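Local coordinates for vivid PAS protein VVD (Neurospora crassa, PDB 3D72), which probably acts as a blue-light photoreceptor of the LOV class, binding a flavin cofactor and, on light activation, forming a rapidly exchanging dimer linked to circadian signalling, at residues Ile17-Arg22 against Tyr142-Gln147; Leu58-Tyr63 against Gln122-Phe127. The protein carries 1 engineered substitution. All blocks are in the same frame, centred on the assembly; numbering follows the deposited sequence.

Contact 1. Residues Ile17-Arg22 against Tyr142-Gln147. With FAD (flavin-adenine dinucleotide), chain C.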
loop_
_atom_site.group_PDB
_atom_site.type_symbol
_atom_site.label_atom_id
_atom_site.label_comp_id
_atom_site.label_asym_id
_atom_site.label_seq_id
_atom_site.Cartn_x
_atom_site.Cartn_y
_atom_site.Cartn_z
ATOM N N ILE A 17 -0.594 -0.194 -3.124
ATOM C CA ILE A 17 -1.507 0.847 -2.658
ATOM C C ILE A 17 -2.422 1.243 -3.812
ATOM O O ILE A 17 -3.628 1.408 -3.641
ATOM C CB ILE A 17 -0.716 2.075 -2.139
ATOM C CG1 ILE A 17 -0.014 1.705 -0.828
ATOM C CG2 ILE A 17 -1.645 3.266 -1.927
ATOM C CD1 ILE A 17 1.038 2.710 -0.388
ATOM N N GLN A 18 -1.850 1.375 -5.002
ATOM C CA GLN A 18 -2.635 1.740 -6.172
ATOM C C GLN A 18 -3.738 0.713 -6.417
ATOM O O GLN A 18 -4.889 1.070 -6.697
ATOM C CB GLN A 18 -1.728 1.815 -7.395
ATOM C CG GLN A 18 -2.459 2.085 -8.689
ATOM C CD GLN A 18 -1.542 2.012 -9.889
ATOM O OE1 GLN A 18 -0.380 2.437 -9.826
ATOM N NE2 GLN A 18 -2.061 1.488 -10.997
ATOM N N ILE A 19 -3.382 -0.565 -6.309
ATOM C CA ILE A 19 -4.348 -1.634 -6.530
ATOM C C ILE A 19 -5.462 -1.605 -5.489
ATOM O O ILE A 19 -6.640 -1.661 -5.844
ATOM C CB ILE A 19 -3.659 -3.018 -6.532
ATOM C CG1 ILE A 19 -2.804 -3.151 -7.797
ATOM C CG2 ILE A 19 -4.709 -4.138 -6.461
ATOM C CD1 ILE A 19 -1.895 -4.355 -7.823
ATOM N N MET A 20 -5.103 -1.494 -4.214
ATOM C CA MET A 20 -6.129 -1.463 -3.170
ATOM C C MET A 20 -7.021 -0.224 -3.225
ATOM O O MET A 20 -8.136 -0.239 -2.711
ATOM C CB MET A 20 -5.488 -1.574 -1.788
ATOM C CG MET A 20 -4.928 -2.964 -1.498
ATOM S SD MET A 20 -4.288 -3.110 0.177
ATOM C CE MET A 20 -2.578 -2.508 -0.090
ATOM N N ASN A 21 -6.535 0.844 -3.847
ATOM C CA ASN A 21 -7.296 2.092 -3.956
ATOM C C ASN A 21 -7.991 2.267 -5.311
ATOM O O ASN A 21 -8.661 3.279 -5.527
ATOM C CB ASN A 21 -6.367 3.294 -3.736
ATOM C CG ASN A 21 -6.080 3.565 -2.269
ATOM O OD1 ASN A 21 -6.781 4.342 -1.621
ATOM N ND2 ASN A 21 -5.046 2.932 -1.742
ATOM N N ARG A 22 -7.857 1.300 -6.216
ATOM C CA ARG A 22 -8.466 1.441 -7.543
ATOM C C ARG A 22 -9.984 1.592 -7.467
ATOM O O ARG A 22 -10.660 0.834 -6.781
ATOM C CB ARG A 22 -8.046 0.284 -8.466
ATOM C CG ARG A 22 -8.592 -1.091 -8.141
ATOM C CD ARG A 22 -7.828 -2.144 -8.942
ATOM N NE ARG A 22 -8.503 -3.437 -8.980
ATOM C CZ ARG A 22 -8.688 -4.227 -7.928
ATOM N NH1 ARG A 22 -8.248 -3.872 -6.726
ATOM N NH2 ARG A 22 -9.327 -5.377 -8.083
ATOM N N TYR A 142 2.846 -2.029 -16.165
ATOM C CA TYR A 142 3.125 -3.332 -15.579
ATOM C C TYR A 142 1.856 -4.091 -15.260
ATOM O O TYR A 142 0.756 -3.566 -15.355
ATOM C CB TYR A 142 3.890 -3.173 -14.263
ATOM C CG TYR A 142 5.176 -2.411 -14.382
ATOM C CD1 TYR A 142 5.278 -1.096 -13.940
ATOM C CD2 TYR A 142 6.291 -3.004 -14.956
ATOM C CE1 TYR A 142 6.474 -0.384 -14.071
ATOM C CE2 TYR A 142 7.486 -2.303 -15.096
ATOM C CZ TYR A 142 7.567 -1.001 -14.654
ATOM O OH TYR A 142 8.740 -0.310 -14.826
ATOM N N SER A 143 2.033 -5.341 -14.870
ATOM C CA SER A 143 0.913 -6.163 -14.440
ATOM C C SER A 143 1.396 -6.811 -13.156
ATOM O O SER A 143 2.516 -7.334 -13.111
ATOM C CB SER A 143 0.574 -7.251 -15.458
ATOM O OG SER A 143 -0.501 -8.049 -14.969
ATOM N N MET A 144 0.581 -6.753 -12.103
ATOM C CA MET A 144 0.956 -7.385 -10.847
ATOM C C MET A 144 0.138 -8.659 -10.708
ATOM O O MET A 144 -1.093 -8.641 -10.843
ATOM C CB MET A 144 0.692 -6.477 -9.638
ATOM C CG MET A 144 1.151 -7.107 -8.303
ATOM S SD MET A 144 1.331 -5.976 -6.881
ATOM C CE MET A 144 2.733 -4.934 -7.469
ATOM N N GLY A 145 0.836 -9.763 -10.475
ATOM C CA GLY A 145 0.168 -11.039 -10.310
ATOM C C GLY A 145 0.271 -11.532 -8.884
ATOM O O GLY A 145 1.291 -11.366 -8.230
ATOM N N PHE A 146 -0.814 -12.138 -8.407
ATOM C CA PHE A 146 -0.901 -12.688 -7.064
ATOM C C PHE A 146 -1.152 -14.180 -7.232
ATOM O O PHE A 146 -2.043 -14.568 -7.986
ATOM C CB PHE A 146 -2.072 -12.035 -6.325
ATOM C CG PHE A 146 -1.921 -10.551 -6.162
ATOM C CD1 PHE A 146 -1.268 -10.027 -5.053
ATOM C CD2 PHE A 146 -2.408 -9.679 -7.128
ATOM C CE1 PHE A 146 -1.105 -8.646 -4.906
ATOM C CE2 PHE A 146 -2.251 -8.293 -6.992
ATOM C CZ PHE A 146 -1.598 -7.780 -5.877
ATOM N N GLN A 147 -0.352 -15.003 -6.564
ATOM C CA GLN A 147 -0.495 -16.458 -6.660
ATOM C C GLN A 147 -0.927 -17.069 -5.342
ATOM O O GLN A 147 -0.593 -16.572 -4.271
ATOM C CB GLN A 147 0.819 -17.112 -7.084
ATOM C CG GLN A 147 1.311 -16.753 -8.473
ATOM C CD GLN A 147 1.889 -15.362 -8.558
ATOM O OE1 GLN A 147 2.374 -14.824 -7.567
ATOM N NE2 GLN A 147 1.855 -14.777 -9.751
HETATM P PA FAD C . -0.334 -18.395 -25.740
HETATM O O1A FAD C . 1.050 -18.935 -25.643
HETATM O O2A FAD C . -0.692 -17.637 -26.961
HETATM O O5B FAD C . -1.343 -19.601 -25.527
HETATM C C5B FAD C . -2.777 -19.462 -25.579
HETATM C C4B FAD C . -3.374 -20.866 -25.599
HETATM O O4B FAD C . -4.799 -20.712 -25.720
HETATM C C3B FAD C . -2.903 -21.767 -26.760
HETATM O O3B FAD C . -2.388 -23.011 -26.360
HETATM C C2B FAD C . -4.108 -21.898 -27.683
HETATM O O2B FAD C . -4.320 -23.139 -28.304
HETATM C C1B FAD C . -5.307 -21.431 -26.852
HETATM N N9A FAD C . -6.195 -20.516 -27.545
HETATM C C8A FAD C . -5.895 -19.289 -28.068
HETATM N N7A FAD C . -6.905 -18.689 -28.654
HETATM C C5A FAD C . -7.940 -19.600 -28.530
HETATM C C6A FAD C . -9.315 -19.550 -28.954
HETATM N N6A FAD C . -9.809 -18.503 -29.621
HETATM N N1A FAD C . -10.113 -20.621 -28.676
HETATM C C2A FAD C . -9.578 -21.673 -27.998
HETATM N N3A FAD C . -8.313 -21.826 -27.544
HETATM C C4A FAD C . -7.528 -20.709 -27.867
HETATM N N1 FAD C . 0.753 -18.075 -15.721
HETATM C C2 FAD C . 0.882 -19.161 -14.916
HETATM O O2 FAD C . 0.704 -20.321 -15.330
HETATM N N3 FAD C . 1.209 -18.982 -13.563
HETATM C C4 FAD C . 1.446 -17.749 -12.953
HETATM O O4 FAD C . 1.721 -17.699 -11.732
HETATM C C4X FAD C . 1.297 -16.626 -13.792
HETATM N N5 FAD C . 1.531 -15.345 -13.257
HETATM C C5X FAD C . 1.390 -14.258 -14.101
HETATM C C6 FAD C . 1.622 -12.949 -13.577
HETATM C C7 FAD C . 1.534 -11.828 -14.367
HETATM C C7M FAD C . 1.781 -10.469 -13.698
HETATM C C8 FAD C . 1.256 -11.947 -15.751
HETATM C C8M FAD C . 1.170 -10.753 -16.682
HETATM C C9 FAD C . 1.011 -13.257 -16.301
HETATM C C9A FAD C . 1.080 -14.415 -15.508
HETATM N N10 FAD C . 0.832 -15.753 -16.021
HETATM C C10 FAD C . 0.989 -16.832 -15.179
HETATM C "C1'" FAD C . 0.429 -16.007 -17.432
HETATM C "C2'" FAD C . 1.460 -16.145 -18.526
HETATM O "O2'" FAD C . 2.525 -15.223 -18.270
HETATM C "C3'" FAD C . 0.737 -15.908 -19.872
HETATM O "O3'" FAD C . 0.192 -14.590 -19.871
HETATM C "C4'" FAD C . -0.425 -16.927 -20.123
HETATM O "O4'" FAD C . 0.117 -18.228 -20.255
HETATM C "C5'" FAD C . -1.262 -16.588 -21.367
HETATM O "O5'" FAD C . -0.465 -15.971 -22.390
HETATM P P FAD C . 0.428 -16.801 -23.406
HETATM O O1P FAD C . 1.352 -15.836 -24.006
HETATM O O2P FAD C . 1.050 -17.964 -22.725
HETATM O O3P FAD C . -0.547 -17.359 -24.551
#
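I19 meets M144 and F146 where helix 12-21 packs on the antiparallel sheet of the PAS (LOV) fold, on the face turned away from the flavin. It illustrates how one strand can serve two layers at once: M144 and F146 point to the helix, while S143 O and the G145 backbone lie against the flavin on the other face.

The apolar contact is made by one methyl group on the helix side. With CG1 anti to the carbonyl carbon (chi1 -70°) and an extended chi2, I19 sends CD1 out as the leading atom. It lies 3.7 Å from M144 SD and 3.8 Å from M144 CB, alongside the CB-CG-SD part of M144. The same CD1 comes to the edge of the F146 ring, near its plane, 4.0 Å from F146 CZ. All three residues are buried, and L16, one helical turn earlier, also touches M144 and F146.

On the other face, contacts with the flavin are made by close packing. S143 O is 3.3 Å from FAD C7M, a methyl of the dimethylbenzene edge. G145 N is 3.4 Å from the same methyl, and the lack of a side chain keeps the strand clear of the ring at C6. Further along, Q147 CG packs against FAD O4.

The hydrogen bonds here stay within 17-22 and do not bridge the segments. I17 O receives both N21 N and N21 ND2, from opposite faces of its carbonyl plane; N21 ND2 also reaches V32 O of the second subunit. R22, whose NE pairs with E109, folds back so that NH1 donates to I19 O at 2.9 Å, the acceptor lying in the guanidinium plane while NH1 stands above the carbonyl plane, opposite R22 N.

Contact 2. Residues Leu58-Tyr63 against Gln122-Phe127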
loop_
_atom_site.group_PDB
_atom_site.type_symbol
_atom_site.label_atom_id
_atom_site.label_comp_id
_atom_site.label_asym_id
_atom_site.label_seq_id
_atom_site.Cartn_x
_atom_site.Cartn_y
_atom_site.Cartn_z
ATOM N N LEU A 58 8.794 -17.156 -4.781
ATOM C CA LEU A 58 9.945 -18.033 -4.991
ATOM C C LEU A 58 9.829 -19.270 -4.111
ATOM O O LEU A 58 10.146 -20.385 -4.537
ATOM C CB LEU A 58 11.240 -17.286 -4.673
ATOM C CG LEU A 58 11.490 -16.042 -5.526
ATOM C CD1 LEU A 58 12.764 -15.347 -5.050
ATOM C CD2 LEU A 58 11.592 -16.440 -6.992
ATOM N N TYR A 59 9.368 -19.069 -2.881
ATOM C CA TYR A 59 9.209 -20.178 -1.954
ATOM C C TYR A 59 8.128 -21.136 -2.446
ATOM O O TYR A 59 8.315 -22.362 -2.457
ATOM C CB TYR A 59 8.831 -19.662 -0.572
ATOM C CG TYR A 59 8.692 -20.757 0.450
ATOM C CD1 TYR A 59 7.656 -20.738 1.378
ATOM C CD2 TYR A 59 9.603 -21.809 0.498
ATOM C CE1 TYR A 59 7.530 -21.737 2.334
ATOM C CE2 TYR A 59 9.487 -22.816 1.446
ATOM C CZ TYR A 59 8.449 -22.772 2.359
ATOM O OH TYR A 59 8.333 -23.754 3.308
ATOM N N MET A 60 6.994 -20.571 -2.850
ATOM C CA MET A 60 5.877 -21.365 -3.346
ATOM C C MET A 60 6.244 -22.240 -4.540
ATOM O O MET A 60 5.907 -23.427 -4.578
ATOM C CB MET A 60 4.711 -20.457 -3.760
ATOM C CG MET A 60 3.539 -21.220 -4.365
ATOM S SD MET A 60 2.295 -20.138 -5.111
ATOM C CE MET A 60 2.993 -19.866 -6.748
ATOM N N THR A 61 6.938 -21.650 -5.511
ATOM C CA THR A 61 7.304 -22.359 -6.734
ATOM C C THR A 61 8.590 -23.170 -6.690
ATOM O O THR A 61 8.793 -24.051 -7.527
ATOM C CB THR A 61 7.398 -21.379 -7.929
ATOM O OG1 THR A 61 8.479 -20.459 -7.720
ATOM C CG2 THR A 61 6.099 -20.607 -8.089
ATOM N N GLY A 62 9.463 -22.866 -5.735
ATOM C CA GLY A 62 10.719 -23.588 -5.618
ATOM C C GLY A 62 11.833 -23.068 -6.511
ATOM O O GLY A 62 12.943 -23.606 -6.502
ATOM N N TYR A 63 11.537 -22.035 -7.295
ATOM C CA TYR A 63 12.522 -21.439 -8.195
ATOM C C TYR A 63 13.209 -20.253 -7.526
ATOM O O TYR A 63 12.652 -19.647 -6.622
ATOM C CB TYR A 63 11.845 -20.966 -9.488
ATOM C CG TYR A 63 11.377 -22.079 -10.403
ATOM C CD1 TYR A 63 10.059 -22.549 -10.364
ATOM C CD2 TYR A 63 12.250 -22.650 -11.328
ATOM C CE1 TYR A 63 9.627 -23.550 -11.231
ATOM C CE2 TYR A 63 11.831 -23.652 -12.187
ATOM C CZ TYR A 63 10.522 -24.099 -12.138
ATOM O OH TYR A 63 10.121 -25.091 -13.008
ATOM N N GLN A 122 6.338 -30.851 -8.728
ATOM C CA GLN A 122 5.086 -31.052 -8.005
ATOM C C GLN A 122 3.946 -30.237 -8.606
ATOM O O GLN A 122 4.022 -29.013 -8.705
ATOM C CB GLN A 122 5.239 -30.680 -6.533
ATOM C CG GLN A 122 3.915 -30.684 -5.773
ATOM C CD GLN A 122 3.999 -29.967 -4.437
ATOM O OE1 GLN A 122 2.997 -29.467 -3.924
ATOM N NE2 GLN A 122 5.197 -29.921 -3.862
ATOM N N ARG A 123 2.883 -30.931 -8.988
ATOM C CA ARG A 123 1.710 -30.297 -9.577
ATOM C C ARG A 123 0.842 -29.626 -8.519
ATOM O O ARG A 123 0.632 -30.167 -7.432
ATOM C CB ARG A 123 0.864 -31.345 -10.307
ATOM C CG ARG A 123 -0.501 -30.853 -10.765
ATOM C CD ARG A 123 -1.334 -32.000 -11.315
ATOM N NE ARG A 123 -2.706 -31.605 -11.633
ATOM C CZ ARG A 123 -3.215 -31.615 -12.860
ATOM N NH1 ARG A 123 -2.467 -31.999 -13.888
ATOM N NH2 ARG A 123 -4.466 -31.243 -13.065
ATOM N N PHE A 124 0.346 -28.438 -8.840
ATOM C CA PHE A 124 -0.543 -27.729 -7.936
ATOM C C PHE A 124 -1.482 -26.830 -8.720
ATOM O O PHE A 124 -1.235 -26.521 -9.889
ATOM C CB PHE A 124 0.235 -26.913 -6.884
ATOM C CG PHE A 124 0.935 -25.688 -7.417
ATOM C CD1 PHE A 124 2.186 -25.785 -8.020
ATOM C CD2 PHE A 124 0.356 -24.430 -7.273
ATOM C CE1 PHE A 124 2.855 -24.643 -8.465
ATOM C CE2 PHE A 124 1.016 -23.284 -7.713
ATOM C CZ PHE A 124 2.263 -23.388 -8.311
ATOM N N VAL A 125 -2.588 -26.452 -8.089
ATOM C CA VAL A 125 -3.547 -25.562 -8.720
ATOM C C VAL A 125 -3.243 -24.177 -8.170
ATOM O O VAL A 125 -3.287 -23.948 -6.962
ATOM C CB VAL A 125 -5.000 -25.945 -8.380
ATOM C CG1 VAL A 125 -5.966 -25.047 -9.142
ATOM C CG2 VAL A 125 -5.243 -27.411 -8.736
ATOM N N ASN A 126 -2.916 -23.263 -9.074
ATOM C CA ASN A 126 -2.567 -21.897 -8.716
ATOM C C ASN A 126 -3.764 -20.982 -8.939
ATOM O O ASN A 126 -4.271 -20.878 -10.053
ATOM C CB ASN A 126 -1.390 -21.458 -9.601
ATOM C CG ASN A 126 -0.775 -20.135 -9.186
ATOM O OD1 ASN A 126 -1.348 -19.365 -8.418
ATOM N ND2 ASN A 126 0.414 -19.857 -9.725
ATOM N N PHE A 127 -4.237 -20.346 -7.869
ATOM C CA PHE A 127 -5.340 -19.395 -7.967
ATOM C C PHE A 127 -4.625 -18.072 -8.254
ATOM O O PHE A 127 -4.013 -17.474 -7.368
ATOM C CB PHE A 127 -6.103 -19.316 -6.641
ATOM C CG PHE A 127 -7.169 -18.256 -6.612
ATOM C CD1 PHE A 127 -7.244 -17.365 -5.542
ATOM C CD2 PHE A 127 -8.102 -18.146 -7.641
ATOM C CE1 PHE A 127 -8.223 -16.373 -5.503
ATOM C CE2 PHE A 127 -9.090 -17.153 -7.609
ATOM C CZ PHE A 127 -9.147 -16.269 -6.532
#
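A single methyl group, M60 CE, makes all the close approaches of this contact, meeting an aromatic ring and a polar amide at equal distance. M60 CE lies 3.9 Å from F124 CZ and equally 3.9 Å from N126 ND2. The methionine leaves the helix with CG anti to the backbone N and then bends at chi3 (84°), which carries CE to the strand although the bond to CB heads elsewhere. Its chain crosses both F124 and N126 at about a right angle. The sulfur adds a Met-aromatic contact: M60 SD is 5.2 Å from the centroid of the F124 ring, approaching obliquely at 53° from the ring normal.

The F124 ring has the carbonyl oxygen of Q122 at one edge. N126 is held by its polar ends: ND2 is hydrogen-bonded to N116 OD1 and OD1 to C148 N. Those two bonds fix the rotation of the amide, and the methyl packs beside an already satisfied group. N126 belongs to the flavin pocket, and N116 OD1 is itself hydrogen-bonded to FAD, so M60 is a second-shell residue behind N126, which borders the flavin and is bonded to N116.

The helix ends just beyond the methionine. G62 leaves helical angles with positive phi, its N still bonded to L58 O at 2.8 Å, while T61 OG1 is bonded to F57 O and more weakly to Y63 N.

Helix 55-61 thus sits against strand 123-134 of the antiparallel PAS sheet, with strand 110-117 on one flank of that strand, strand 140-146 on the other and helix 65-68 packed against L58 and Y63.

Overall arrangement
Both contacts are buried, though M60 in contact 2 is partly exposed; both are small and free of hydrogen bonds between their segments, and both rest a helix on adjacent strands of one sheet. They differ in what surrounds them. Contact 1 joins the N-terminal helix 12-21 to the side of strand 140-146 remote from the flavin and is wholly apolar, with the second subunit reaching that helix. Contact 2 joins helix 55-61 to strand 123-134 on the cofactor side, where one methyl borders an amide of the pocket; no other chain touches it. Their centres are 20 Å apart, yet Q147 CB packs 3.5 Å from M60 CE, linking the two through a residue that also touches FAD.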